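Local structure of Asp/Glu-specific dipeptidyl-peptidase (Flavobacterium psychrophilum, 5JXF) at residues W231-G236 and P648-G653; T606-G611 and N644-V649; K636-Y641 and V706-D711. The protein removes dipeptides from the N-terminus of oligopeptides as a serine protease of the S46 family, with strict specificity for Asp or Glu at the P1 position. All blocks are in the same frame, centred on the assembly; numbering follows the deposited sequence.

Contact 1 (W231-G236 and P648-G653)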
ATOM      1  N   TRP A 231       2.976   7.684  -6.059  1.00 42.25           N
ATOM      2  CA  TRP A 231       4.414   7.566  -5.867  1.00 41.93           C
ATOM      3  C   TRP A 231       4.676   6.518  -4.748  1.00 51.32           C
ATOM      4  O   TRP A 231       3.909   6.449  -3.786  1.00 49.56           O
ATOM      5  CB  TRP A 231       5.022   8.906  -5.466  1.00 51.48           C
ATOM      6  CG  TRP A 231       6.504   8.839  -5.269  1.00 47.40           C
ATOM      7  CD1 TRP A 231       7.180   8.799  -4.082  1.00 48.36           C
ATOM      8  CD2 TRP A 231       7.492   8.806  -6.297  1.00 49.41           C
ATOM      9  NE1 TRP A 231       8.533   8.737  -4.312  1.00 46.05           N
ATOM     10  CE2 TRP A 231       8.751   8.735  -5.665  1.00 40.74           C
ATOM     11  CE3 TRP A 231       7.437   8.833  -7.693  1.00 38.95           C
ATOM     12  CZ2 TRP A 231       9.937   8.667  -6.380  1.00 40.10           C
ATOM     13  CZ3 TRP A 231       8.615   8.761  -8.398  1.00 41.69           C
ATOM     14  CH2 TRP A 231       9.850   8.686  -7.742  1.00 44.07           C
ATOM     15  N   PRO A 232       5.738   5.701  -4.859  1.00 44.07           N
ATOM     16  CA  PRO A 232       6.735   5.492  -5.918  1.00 42.53           C
ATOM     17  C   PRO A 232       6.121   5.023  -7.236  1.00 44.44           C
ATOM     18  O   PRO A 232       5.106   4.321  -7.267  1.00 44.35           O
ATOM     19  CB  PRO A 232       7.646   4.417  -5.332  1.00 44.72           C
ATOM     20  CG  PRO A 232       7.504   4.583  -3.847  1.00 47.46           C
ATOM     21  CD  PRO A 232       6.076   4.933  -3.641  1.00 51.85           C
ATOM     22  N   ARG A 233       6.725   5.466  -8.328  1.00 43.61           N
ATOM     23  CA  ARG A 233       6.237   5.149  -9.656  1.00 46.98           C
ATOM     24  C   ARG A 233       7.418   4.727 -10.512  1.00 44.99           C
ATOM     25  O   ARG A 233       8.503   5.303 -10.419  1.00 43.89           O
ATOM     26  CB  ARG A 233       5.523   6.362 -10.292  1.00 51.36           C
ATOM     27  CG  ARG A 233       5.070   6.135 -11.742  1.00 48.12           C
ATOM     28  CD  ARG A 233       3.615   5.650 -11.796  1.00 42.84           C
ATOM     29  NE  ARG A 233       2.827   6.726 -11.267  1.00 59.46           N
ATOM     30  CZ  ARG A 233       1.896   7.402 -11.911  1.00 52.89           C
ATOM     31  NH1 ARG A 233       1.521   7.091 -13.144  1.00 55.09           N
ATOM     32  NH2 ARG A 233       1.308   8.368 -11.261  1.00 57.44           N
ATOM     33  N   HIS A 234       7.196   3.740 -11.369  1.00 40.09           N
ATOM     34  CA  HIS A 234       8.253   3.228 -12.217  1.00 43.93           C
ATOM     35  C   HIS A 234       7.811   3.152 -13.669  1.00 52.76           C
ATOM     36  O   HIS A 234       8.115   2.175 -14.356  1.00 54.25           O
ATOM     37  CB  HIS A 234       8.694   1.846 -11.713  1.00 45.99           C
ATOM     38  CG  HIS A 234       8.999   1.821 -10.250  1.00 42.71           C
ATOM     39  ND1 HIS A 234       8.023   1.927  -9.291  1.00 47.01           N
ATOM     40  CD2 HIS A 234      10.176   1.731  -9.586  1.00 45.70           C
ATOM     41  CE1 HIS A 234       8.578   1.890  -8.091  1.00 50.00           C
ATOM     42  NE2 HIS A 234       9.884   1.770  -8.242  1.00 50.11           N
ATOM     43  N   THR A 235       7.131   4.208 -14.133  1.00 57.52           N
ATOM     44  CA  THR A 235       6.521   4.259 -15.467  1.00 52.71           C
ATOM     45  C   THR A 235       7.308   5.089 -16.478  1.00 50.79           C
ATOM     46  O   THR A 235       7.579   6.270 -16.243  1.00 46.49           O
ATOM     47  CB  THR A 235       5.102   4.848 -15.392  1.00 52.72           C
ATOM     48  OG1 THR A 235       4.326   4.135 -14.416  1.00 59.44           O
ATOM     49  CG2 THR A 235       4.422   4.773 -16.749  1.00 52.91           C
ATOM     50  N   GLY A 236       7.662   4.485 -17.612  1.00 49.64           N
ATOM     51  CA  GLY A 236       8.325   5.213 -18.684  1.00 50.11           C
ATOM     52  C   GLY A 236       7.317   5.942 -19.559  1.00 48.66           C
ATOM     53  O   GLY A 236       7.109   5.588 -20.716  1.00 58.99           O
ATOM     54  N   PRO A 648      18.022   4.841 -13.228  1.00 50.16           N
ATOM     55  CA  PRO A 648      16.979   5.743 -12.747  1.00 49.95           C
ATOM     56  C   PRO A 648      15.744   5.616 -13.625  1.00 42.71           C
ATOM     57  O   PRO A 648      15.848   5.317 -14.815  1.00 46.36           O
ATOM     58  CB  PRO A 648      17.620   7.122 -12.882  1.00 62.51           C
ATOM     59  CG  PRO A 648      19.084   6.844 -12.821  1.00 61.25           C
ATOM     60  CD  PRO A 648      19.272   5.550 -13.531  1.00 57.61           C
ATOM     61  N   VAL A 649      14.572   5.799 -13.046  1.00 42.68           N
ATOM     62  CA  VAL A 649      13.377   5.661 -13.845  1.00 46.92           C
ATOM     63  C   VAL A 649      12.488   6.900 -13.703  1.00 42.12           C
ATOM     64  O   VAL A 649      12.094   7.482 -14.706  1.00 43.78           O
ATOM     65  CB  VAL A 649      12.622   4.375 -13.474  1.00 53.38           C
ATOM     66  CG1 VAL A 649      11.268   4.344 -14.119  1.00 50.43           C
ATOM     67  CG2 VAL A 649      13.418   3.174 -13.917  1.00 57.01           C
ATOM     68  N   CYS A 650      12.174   7.296 -12.471  1.00 41.99           N
ATOM     69  CA  CYS A 650      11.332   8.466 -12.216  1.00 42.63           C
ATOM     70  C   CYS A 650      11.906   9.271 -11.068  1.00 45.58           C
ATOM     71  O   CYS A 650      12.724   8.763 -10.291  1.00 41.03           O
ATOM     72  CB  CYS A 650       9.882   8.073 -11.870  1.00 36.23           C
ATOM     73  SG  CYS A 650       8.985   7.107 -13.105  1.00 48.14           S
ATOM     74  N   PHE A 651      11.466  10.521 -10.963  1.00 34.89           N
ATOM     75  CA  PHE A 651      11.728  11.321  -9.770  1.00 37.54           C
ATOM     76  C   PHE A 651      10.614  12.341  -9.530  1.00 40.48           C
ATOM     77  O   PHE A 651       9.702  12.483 -10.346  1.00 47.20           O
ATOM     78  CB  PHE A 651      13.105  12.014  -9.845  1.00 40.69           C
ATOM     79  CG  PHE A 651      13.229  13.077 -10.925  1.00 39.79           C
ATOM     80  CD1 PHE A 651      13.552  12.730 -12.221  1.00 39.56           C
ATOM     81  CD2 PHE A 651      13.079  14.422 -10.617  1.00 36.80           C
ATOM     82  CE1 PHE A 651      13.694  13.714 -13.211  1.00 46.17           C
ATOM     83  CE2 PHE A 651      13.230  15.402 -11.592  1.00 40.68           C
ATOM     84  CZ  PHE A 651      13.530  15.048 -12.888  1.00 42.10           C
ATOM     85  N   ILE A 652      10.673  13.022  -8.387  1.00 40.23           N
ATOM     86  CA  ILE A 652       9.609  13.929  -7.981  1.00 37.03           C
ATOM     87  C   ILE A 652      10.182  15.225  -7.427  1.00 41.65           C
ATOM     88  O   ILE A 652      11.276  15.229  -6.877  1.00 41.83           O
ATOM     89  CB  ILE A 652       8.674  13.314  -6.892  1.00 46.33           C
ATOM     90  CG1 ILE A 652       9.485  12.638  -5.773  1.00 41.66           C
ATOM     91  CG2 ILE A 652       7.740  12.303  -7.503  1.00 49.65           C
ATOM     92  CD1 ILE A 652       8.607  12.190  -4.528  1.00 40.68           C
ATOM     93  N   GLY A 653       9.428  16.309  -7.562  1.00 39.38           N
ATOM     94  CA  GLY A 653       9.826  17.586  -7.012  1.00 44.10           C
ATOM     95  C   GLY A 653       8.683  18.444  -6.509  1.00 44.08           C
ATOM     96  O   GLY A 653       7.512  18.077  -6.583  1.00 48.03           O
TER

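Contact 2 (T606-G611 and N644-V649)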
ATOM      1  N   THR A 606      13.640   9.584  -5.802  1.00 45.52           N
ATOM      2  CA  THR A 606      13.980   8.900  -7.061  1.00 46.14           C
ATOM      3  C   THR A 606      13.643   7.409  -7.052  1.00 44.44           C
ATOM      4  O   THR A 606      13.714   6.769  -6.011  1.00 48.18           O
ATOM      5  CB  THR A 606      15.486   9.033  -7.390  1.00 51.91           C
ATOM      6  OG1 THR A 606      16.255   8.367  -6.382  1.00 62.72           O
ATOM      7  CG2 THR A 606      15.918  10.507  -7.485  1.00 43.76           C
ATOM      8  N   THR A 607      13.281   6.857  -8.209  1.00 43.31           N
ATOM      9  CA  THR A 607      13.038   5.416  -8.326  1.00 45.99           C
ATOM     10  C   THR A 607      14.023   4.783  -9.321  1.00 50.29           C
ATOM     11  O   THR A 607      14.647   5.485 -10.114  1.00 53.65           O
ATOM     12  CB  THR A 607      11.586   5.085  -8.793  1.00 46.83           C
ATOM     13  OG1 THR A 607      11.243   5.889  -9.933  1.00 51.40           O
ATOM     14  CG2 THR A 607      10.554   5.299  -7.689  1.00 40.76           C
ATOM     15  N   TYR A 608      14.130   3.456  -9.283  1.00 44.36           N
ATOM     16  CA  TYR A 608      15.044   2.698 -10.147  1.00 45.22           C
ATOM     17  C   TYR A 608      14.355   1.478 -10.775  1.00 45.36           C
ATOM     18  O   TYR A 608      13.300   1.056 -10.319  1.00 46.49           O
ATOM     19  CB  TYR A 608      16.305   2.267  -9.353  1.00 50.60           C
ATOM     20  CG  TYR A 608      17.056   3.469  -8.819  1.00 49.92           C
ATOM     21  CD1 TYR A 608      16.680   4.072  -7.625  1.00 51.42           C
ATOM     22  CD2 TYR A 608      18.094   4.044  -9.545  1.00 54.02           C
ATOM     23  CE1 TYR A 608      17.332   5.205  -7.162  1.00 56.48           C
ATOM     24  CE2 TYR A 608      18.761   5.173  -9.084  1.00 57.54           C
ATOM     25  CZ  TYR A 608      18.376   5.748  -7.894  1.00 57.33           C
ATOM     26  OH  TYR A 608      19.035   6.862  -7.425  1.00 51.42           O
ATOM     27  N   LEU A 609      14.951   0.923 -11.826  1.00 50.77           N
ATOM     28  CA  LEU A 609      14.335  -0.175 -12.562  1.00 43.43           C
ATOM     29  C   LEU A 609      14.135  -1.420 -11.700  1.00 48.43           C
ATOM     30  O   LEU A 609      13.240  -2.239 -11.954  1.00 52.22           O
ATOM     31  CB  LEU A 609      15.182  -0.530 -13.776  1.00 42.48           C
ATOM     32  CG  LEU A 609      14.638  -1.584 -14.741  1.00 48.33           C
ATOM     33  CD1 LEU A 609      13.239  -1.243 -15.183  1.00 50.56           C
ATOM     34  CD2 LEU A 609      15.564  -1.737 -15.954  1.00 52.85           C
ATOM     35  N   ASP A 610      14.957  -1.579 -10.676  1.00 53.89           N
ATOM     36  CA  ASP A 610      14.785  -2.767  -9.835  1.00 58.29           C
ATOM     37  C   ASP A 610      13.486  -2.609  -9.030  1.00 55.77           C
ATOM     38  O   ASP A 610      12.859  -3.588  -8.637  1.00 65.03           O
ATOM     39  CB  ASP A 610      16.031  -3.020  -8.953  1.00 58.67           C
ATOM     40  CG  ASP A 610      16.206  -2.006  -7.839  1.00 70.17           C
ATOM     41  OD1 ASP A 610      15.584  -0.925  -7.887  1.00 74.15           O
ATOM     42  OD2 ASP A 610      16.983  -2.297  -6.902  1.00 77.84           O
ATOM     43  N   GLY A 611      13.054  -1.368  -8.843  1.00 48.69           N
ATOM     44  CA  GLY A 611      11.759  -1.090  -8.246  1.00 47.74           C
ATOM     45  C   GLY A 611      10.612  -1.512  -9.143  1.00 51.35           C
ATOM     46  O   GLY A 611       9.550  -1.931  -8.683  1.00 55.39           O
ATOM     47  N   ASN A 644      26.221   4.090 -11.604  1.00 70.37           N
ATOM     48  CA  ASN A 644      26.773   3.102 -10.672  1.00 72.71           C
ATOM     49  C   ASN A 644      26.030   1.770 -10.730  1.00 71.83           C
ATOM     50  O   ASN A 644      25.769   1.170  -9.691  1.00 68.83           O
ATOM     51  CB  ASN A 644      26.726   3.611  -9.220  1.00 77.80           C
ATOM     52  CG  ASN A 644      27.284   5.013  -9.059  1.00 78.62           C
ATOM     53  OD1 ASN A 644      28.130   5.457  -9.834  1.00 85.07           O
ATOM     54  ND2 ASN A 644      26.806   5.719  -8.036  1.00 76.47           N
ATOM     55  N   GLY A 645      25.657   1.320 -11.927  1.00 72.76           N
ATOM     56  CA  GLY A 645      25.008   0.019 -12.072  1.00 62.71           C
ATOM     57  C   GLY A 645      23.496  -0.013 -11.875  1.00 63.78           C
ATOM     58  O   GLY A 645      22.886  -1.082 -11.929  1.00 62.16           O
ATOM     59  N   LYS A 646      22.891   1.157 -11.657  1.00 61.14           N
ATOM     60  CA  LYS A 646      21.447   1.275 -11.483  1.00 59.28           C
ATOM     61  C   LYS A 646      20.831   2.156 -12.592  1.00 56.64           C
ATOM     62  O   LYS A 646      21.501   3.044 -13.099  1.00 51.92           O
ATOM     63  CB  LYS A 646      21.133   1.859 -10.107  1.00 63.92           C
ATOM     64  CG  LYS A 646      21.898   1.182  -8.965  1.00 75.20           C
ATOM     65  CD  LYS A 646      21.490   1.727  -7.599  1.00 73.05           C
ATOM     66  CE  LYS A 646      19.997   1.614  -7.382  1.00 75.17           C
ATOM     67  NZ  LYS A 646      19.470   0.309  -7.875  1.00 75.70           N
ATOM     68  N   LEU A 647      19.579   1.894 -12.968  1.00 47.16           N
ATOM     69  CA  LEU A 647      18.899   2.706 -13.979  1.00 46.33           C
ATOM     70  C   LEU A 647      17.795   3.536 -13.344  1.00 45.87           C
ATOM     71  O   LEU A 647      16.757   3.001 -12.934  1.00 53.39           O
ATOM     72  CB  LEU A 647      18.310   1.834 -15.079  1.00 45.86           C
ATOM     73  CG  LEU A 647      17.835   2.582 -16.320  1.00 51.38           C
ATOM     74  CD1 LEU A 647      19.034   3.087 -17.129  1.00 53.01           C
ATOM     75  CD2 LEU A 647      16.946   1.686 -17.162  1.00 55.59           C
ATOM     76  N   PRO A 648      18.022   4.841 -13.228  1.00 50.16           N
ATOM     77  CA  PRO A 648      16.979   5.743 -12.747  1.00 49.95           C
ATOM     78  C   PRO A 648      15.744   5.616 -13.625  1.00 42.71           C
ATOM     79  O   PRO A 648      15.848   5.317 -14.815  1.00 46.36           O
ATOM     80  CB  PRO A 648      17.620   7.122 -12.882  1.00 62.51           C
ATOM     81  CG  PRO A 648      19.084   6.844 -12.821  1.00 61.25           C
ATOM     82  CD  PRO A 648      19.272   5.550 -13.531  1.00 57.61           C
ATOM     83  N   VAL A 649      14.572   5.799 -13.046  1.00 42.68           N
ATOM     84  CA  VAL A 649      13.377   5.661 -13.845  1.00 46.92           C
ATOM     85  C   VAL A 649      12.488   6.900 -13.703  1.00 42.12           C
ATOM     86  O   VAL A 649      12.094   7.482 -14.706  1.00 43.78           O
ATOM     87  CB  VAL A 649      12.622   4.375 -13.474  1.00 53.38           C
ATOM     88  CG1 VAL A 649      11.268   4.344 -14.119  1.00 50.43           C
ATOM     89  CG2 VAL A 649      13.418   3.174 -13.917  1.00 57.01           C
TER

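Contact 3 (K636-Y641 and V706-D711)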
ATOM      1  N   LYS A 636      22.066  -5.749 -16.898  1.00 68.76           N
ATOM      2  CA  LYS A 636      22.456  -4.431 -16.395  1.00 67.70           C
ATOM      3  C   LYS A 636      23.117  -3.644 -17.523  1.00 66.89           C
ATOM      4  O   LYS A 636      24.037  -2.848 -17.313  1.00 61.72           O
ATOM      5  CB  LYS A 636      23.388  -4.557 -15.183  1.00 69.66           C
ATOM      6  CG  LYS A 636      22.786  -5.331 -14.020  1.00 69.39           C
ATOM      7  CD  LYS A 636      21.738  -4.521 -13.262  1.00 66.80           C
ATOM      8  CE  LYS A 636      21.068  -5.371 -12.174  1.00 62.06           C
ATOM      9  NZ  LYS A 636      20.220  -6.422 -12.795  1.00 60.80           N
ATOM     10  N   ASP A 637      22.634  -3.903 -18.731  1.00 68.14           N
ATOM     11  CA  ASP A 637      23.124  -3.248 -19.933  1.00 61.79           C
ATOM     12  C   ASP A 637      22.506  -1.850 -20.036  1.00 65.93           C
ATOM     13  O   ASP A 637      21.520  -1.638 -20.753  1.00 67.63           O
ATOM     14  CB  ASP A 637      22.794  -4.111 -21.148  1.00 54.80           C
ATOM     15  CG  ASP A 637      23.387  -3.578 -22.423  1.00 66.20           C
ATOM     16  OD1 ASP A 637      24.271  -2.691 -22.364  1.00 73.82           O
ATOM     17  OD2 ASP A 637      22.972  -4.078 -23.485  1.00 65.84           O
ATOM     18  N   TYR A 638      23.099  -0.903 -19.315  1.00 64.68           N
ATOM     19  CA  TYR A 638      22.522   0.430 -19.166  1.00 63.77           C
ATOM     20  C   TYR A 638      23.265   1.455 -20.002  1.00 60.95           C
ATOM     21  O   TYR A 638      22.727   2.527 -20.301  1.00 58.63           O
ATOM     22  CB  TYR A 638      22.525   0.855 -17.692  1.00 62.78           C
ATOM     23  CG  TYR A 638      21.656  -0.017 -16.812  1.00 65.56           C
ATOM     24  CD1 TYR A 638      20.548  -0.672 -17.339  1.00 62.04           C
ATOM     25  CD2 TYR A 638      21.951  -0.202 -15.465  1.00 50.70           C
ATOM     26  CE1 TYR A 638      19.756  -1.468 -16.557  1.00 63.04           C
ATOM     27  CE2 TYR A 638      21.150  -1.000 -14.666  1.00 47.01           C
ATOM     28  CZ  TYR A 638      20.061  -1.637 -15.221  1.00 52.37           C
ATOM     29  OH  TYR A 638      19.248  -2.429 -14.468  1.00 50.74           O
ATOM     30  N   GLY A 639      24.497   1.115 -20.372  1.00 55.64           N
ATOM     31  CA  GLY A 639      25.369   2.015 -21.101  1.00 54.11           C
ATOM     32  C   GLY A 639      25.518   3.357 -20.415  1.00 58.69           C
ATOM     33  O   GLY A 639      25.517   3.446 -19.179  1.00 62.07           O
ATOM     34  N   GLN A 640      25.596   4.413 -21.219  1.00 58.84           N
ATOM     35  CA  GLN A 640      25.806   5.760 -20.694  1.00 57.23           C
ATOM     36  C   GLN A 640      24.591   6.296 -19.954  1.00 57.01           C
ATOM     37  O   GLN A 640      24.609   7.431 -19.482  1.00 64.31           O
ATOM     38  CB  GLN A 640      26.159   6.730 -21.813  1.00 59.96           C
ATOM     39  CG  GLN A 640      25.042   6.953 -22.823  1.00 54.81           C
ATOM     40  CD  GLN A 640      25.475   7.898 -23.926  1.00 62.88           C
ATOM     41  OE1 GLN A 640      26.581   8.440 -23.883  1.00 70.82           O
ATOM     42  NE2 GLN A 640      24.609   8.096 -24.926  1.00 57.13           N
ATOM     43  N   TYR A 641      23.536   5.496 -19.856  1.00 52.45           N
ATOM     44  CA  TYR A 641      22.341   5.941 -19.149  1.00 56.11           C
ATOM     45  C   TYR A 641      22.308   5.465 -17.701  1.00 53.86           C
ATOM     46  O   TYR A 641      21.434   5.858 -16.936  1.00 45.45           O
ATOM     47  CB  TYR A 641      21.096   5.455 -19.874  1.00 53.23           C
ATOM     48  CG  TYR A 641      21.193   5.669 -21.345  1.00 49.77           C
ATOM     49  CD1 TYR A 641      21.251   6.954 -21.873  1.00 46.65           C
ATOM     50  CD2 TYR A 641      21.261   4.592 -22.206  1.00 51.40           C
ATOM     51  CE1 TYR A 641      21.361   7.151 -23.236  1.00 51.22           C
ATOM     52  CE2 TYR A 641      21.372   4.776 -23.559  1.00 58.02           C
ATOM     53  CZ  TYR A 641      21.415   6.060 -24.071  1.00 56.27           C
ATOM     54  OH  TYR A 641      21.521   6.229 -25.426  1.00 64.20           O
ATOM     55  N   VAL A 706      14.146   7.560 -20.418  1.00 39.72           N
ATOM     56  CA  VAL A 706      13.604   7.794 -21.753  1.00 46.27           C
ATOM     57  C   VAL A 706      14.601   7.366 -22.826  1.00 45.41           C
ATOM     58  O   VAL A 706      14.286   6.557 -23.708  1.00 45.45           O
ATOM     59  CB  VAL A 706      13.236   9.275 -21.963  1.00 43.98           C
ATOM     60  CG1 VAL A 706      12.782   9.516 -23.403  1.00 44.06           C
ATOM     61  CG2 VAL A 706      12.161   9.683 -20.967  1.00 41.06           C
ATOM     62  N   LEU A 707      15.818   7.884 -22.734  1.00 49.32           N
ATOM     63  CA  LEU A 707      16.824   7.586 -23.752  1.00 53.90           C
ATOM     64  C   LEU A 707      17.196   6.096 -23.753  1.00 54.22           C
ATOM     65  O   LEU A 707      17.322   5.480 -24.814  1.00 52.97           O
ATOM     66  CB  LEU A 707      18.066   8.452 -23.545  1.00 55.32           C
ATOM     67  CG  LEU A 707      17.903   9.977 -23.565  1.00 54.77           C
ATOM     68  CD1 LEU A 707      19.229  10.635 -23.226  1.00 60.21           C
ATOM     69  CD2 LEU A 707      17.382  10.484 -24.915  1.00 52.88           C
ATOM     70  N   PHE A 708      17.343   5.521 -22.564  1.00 44.31           N
ATOM     71  CA  PHE A 708      17.525   4.072 -22.429  1.00 47.51           C
ATOM     72  C   PHE A 708      16.452   3.286 -23.197  1.00 44.32           C
ATOM     73  O   PHE A 708      16.756   2.327 -23.903  1.00 43.28           O
ATOM     74  CB  PHE A 708      17.504   3.658 -20.948  1.00 43.51           C
ATOM     75  CG  PHE A 708      17.567   2.173 -20.730  1.00 50.24           C
ATOM     76  CD1 PHE A 708      18.791   1.506 -20.713  1.00 56.08           C
ATOM     77  CD2 PHE A 708      16.411   1.439 -20.532  1.00 52.09           C
ATOM     78  CE1 PHE A 708      18.852   0.129 -20.510  1.00 53.51           C
ATOM     79  CE2 PHE A 708      16.466   0.064 -20.316  1.00 52.74           C
ATOM     80  CZ  PHE A 708      17.691  -0.596 -20.310  1.00 50.16           C
ATOM     81  N   ILE A 709      15.199   3.696 -23.069  1.00 44.97           N
ATOM     82  CA  ILE A 709      14.140   2.946 -23.717  1.00 51.80           C
ATOM     83  C   ILE A 709      14.212   3.145 -25.242  1.00 62.29           C
ATOM     84  O   ILE A 709      14.116   2.184 -26.005  1.00 65.77           O
ATOM     85  CB  ILE A 709      12.777   3.356 -23.180  1.00 47.92           C
ATOM     86  CG1 ILE A 709      12.634   2.888 -21.732  1.00 48.66           C
ATOM     87  CG2 ILE A 709      11.666   2.770 -24.035  1.00 45.20           C
ATOM     88  CD1 ILE A 709      12.477   1.369 -21.612  1.00 47.74           C
ATOM     89  N   VAL A 710      14.406   4.387 -25.679  1.00 55.59           N
ATOM     90  CA  VAL A 710      14.593   4.675 -27.098  1.00 52.01           C
ATOM     91  C   VAL A 710      15.747   3.849 -27.686  1.00 57.85           C
ATOM     92  O   VAL A 710      15.669   3.286 -28.796  1.00 59.58           O
ATOM     93  CB  VAL A 710      14.880   6.178 -27.318  1.00 42.55           C
ATOM     94  CG1 VAL A 710      15.215   6.437 -28.773  1.00 47.88           C
ATOM     95  CG2 VAL A 710      13.697   7.016 -26.841  1.00 41.19           C
ATOM     96  N   ASP A 711      16.813   3.763 -26.906  1.00 50.19           N
ATOM     97  CA  ASP A 711      18.068   3.221 -27.379  1.00 49.40           C
ATOM     98  C   ASP A 711      18.197   1.709 -27.156  1.00 57.54           C
ATOM     99  O   ASP A 711      18.171   0.931 -28.114  1.00 52.02           O
ATOM    100  CB  ASP A 711      19.212   3.958 -26.683  1.00 52.98           C
ATOM    101  CG  ASP A 711      20.563   3.574 -27.203  1.00 58.06           C
ATOM    102  OD1 ASP A 711      20.670   2.569 -27.933  1.00 61.20           O
ATOM    103  OD2 ASP A 711      21.530   4.291 -26.871  1.00 67.70           O
TER

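Contact 1 (W231-G236 and P648-G653)
Ile-652 lies over one face of the Trp-231 indole and uses both of its branches there. Its CD1 stands 3.6 Å from the centroid of the five-membered ring of Trp-231 and 15° from the ring normal, which defines a CH-pi contact. The other branch, CG2, serves the benzo half of the indole, 3.5 Å from Trp-231 CE3. A chi1 of 46° at Ile-652 places CG1 between the backbone N and the carbonyl carbon, and the two branches spread over the same face, CD1 on the pyrrole ring and CG2 on the benzo ring. The opposite face is taken up by the chain's own return after the cis peptide to Pro-232: Arg-233 N sits 3.4 Å above the indole plane, toward its rim. The ring is therefore gripped from both sides, while NE1 is hydrogen-bonded to Asn-604 O.

The S46 enzymes carry a chymotrypsin-like double barrel, and this contact joins parts of its two halves: strand 648-653 belongs to the sheet that also holds strand 673-680, whereas 231-236 leads directly to Asp-237, the probable charge-relay aspartate.

Cys-650 works at the indole edge, with CB 3.8 Å from Trp-231 CZ3 and near the ring plane. Its SG turns to the loop backbone, 3.3 Å from Arg-233 O and 3.5 Å from Thr-235 O. One residue earlier on the strand, Val-649 CG1 presses on the loop backbone, 3.7 Å from His-234 C. The Arg-233 guanidinium is engaged beyond this contact, in a salt bridge with Asp-679, a residue that lines the pockets of the bound arginine and aspartate.

Contact 2 (T606-G611 and N644-V649)
Tyr-608 and Pro-648 form an antiparallel, non-hydrogen-bonded pair flanked by two backbone bonds, Val-649 N to Thr-607 O at 2.9 Å and Leu-609 N to Leu-647 O at 3.0 Å. The second donor lies in the carbonyl plane; the first sits 42° above its own. Directly after the pair, the chain turns into helix 609-615.

Lys-646 arches over the Tyr-608 ring because its chain is bent at both outer torsions (chi3 55°, chi4 42°). Its CE rests 3.9 Å from the ring centroid of Tyr-608, over the face, as a CH-pi contact. The same bend aims NZ at Asp-610 OD2, but at 3.7 Å that salt bridge is long. Leu-609 and Leu-647 run side by side, their CD2 atoms 3.9 Å apart, and Val-649 CG2 tucks in 3.4 Å from Leu-609 N. Thr-607 OG1 is tied to Arg-233 O and Cys-650 O, while Asp-599 of the second subunit accepts a hydrogen bond from Tyr-608 N.

Directional backbone bonds thus fix the strand-to-helix junction, and Leu-609 and Leu-647 add apolar contact beside it; the lysine probably contributes mostly CH-pi contact, with a charge attraction to Asp-610 that is probably modest.

Contact 3 (K636-Y641 and V706-D711)
A chi1 of -45° turns the Tyr-641 ring toward helix 703-713, and an Asp-711 side chain extended anti to its own N (chi1 -174°) brings the carboxylate to the phenol. Tyr-641 OH donates to Asp-711 OD2, which lies in the plane of the phenol ring at its edge, with the carboxylate plane turned 78° from it. Tyr-641 OH and Asp-711 OD2 are 2.4 Å apart, which is very short, and the exact length is doubtful. Lys-717 also makes a salt bridge to OD2, so this oxygen has two partners, and the nearby positive charge would probably favour the ionised carboxylate.

One face of the Tyr-641 ring lies on the helix backbone, with Phe-708 N 3.9 Å above its centre, and Gln-640 CG covers the other. Leu-707 CB meets Tyr-641 CE1 at 3.6 Å. Further along the loop, Tyr-638 directs its edge toward the face of Phe-708 in an offset edge-to-face pair, centroids 5.8 Å apart. At the edge of the Phe-708 ring, and in its plane, Asp-637 O comes 3.2 Å from CE1.

The loop leaves helix 627-635 through a Schellman motif with Lys-636 at C-prime, followed by an inverse gamma turn centred on Asp-637, and packs on a helix near the C-terminus, a placement consistent with the closing helix of chymotrypsin-like proteases.

Overall arrangement
All three contacts are largely buried, but their chemistry differs with their place in the fold. Contact 1, nearest the cleft, joins the loop before Asp-237 to strand 648-653 mainly by apolar and CH-pi packing. Contact 2 takes up the beginning of the same strand, sharing Pro-648 and Val-649, and pairs it with strand 601-608; it has backbone bonds and side chains that are partly exposed, such as Tyr-608 and Lys-646. The two touch directly through Thr-607, and both reach the second subunit. Contact 3, away from the annotated sites, is a loop-on-helix contact held by aromatic packing and a very short phenol-carboxylate hydrogen bond. Leu-647 links it to contact 2, its CD2 lying 3.4 Å from Phe-708 CD2.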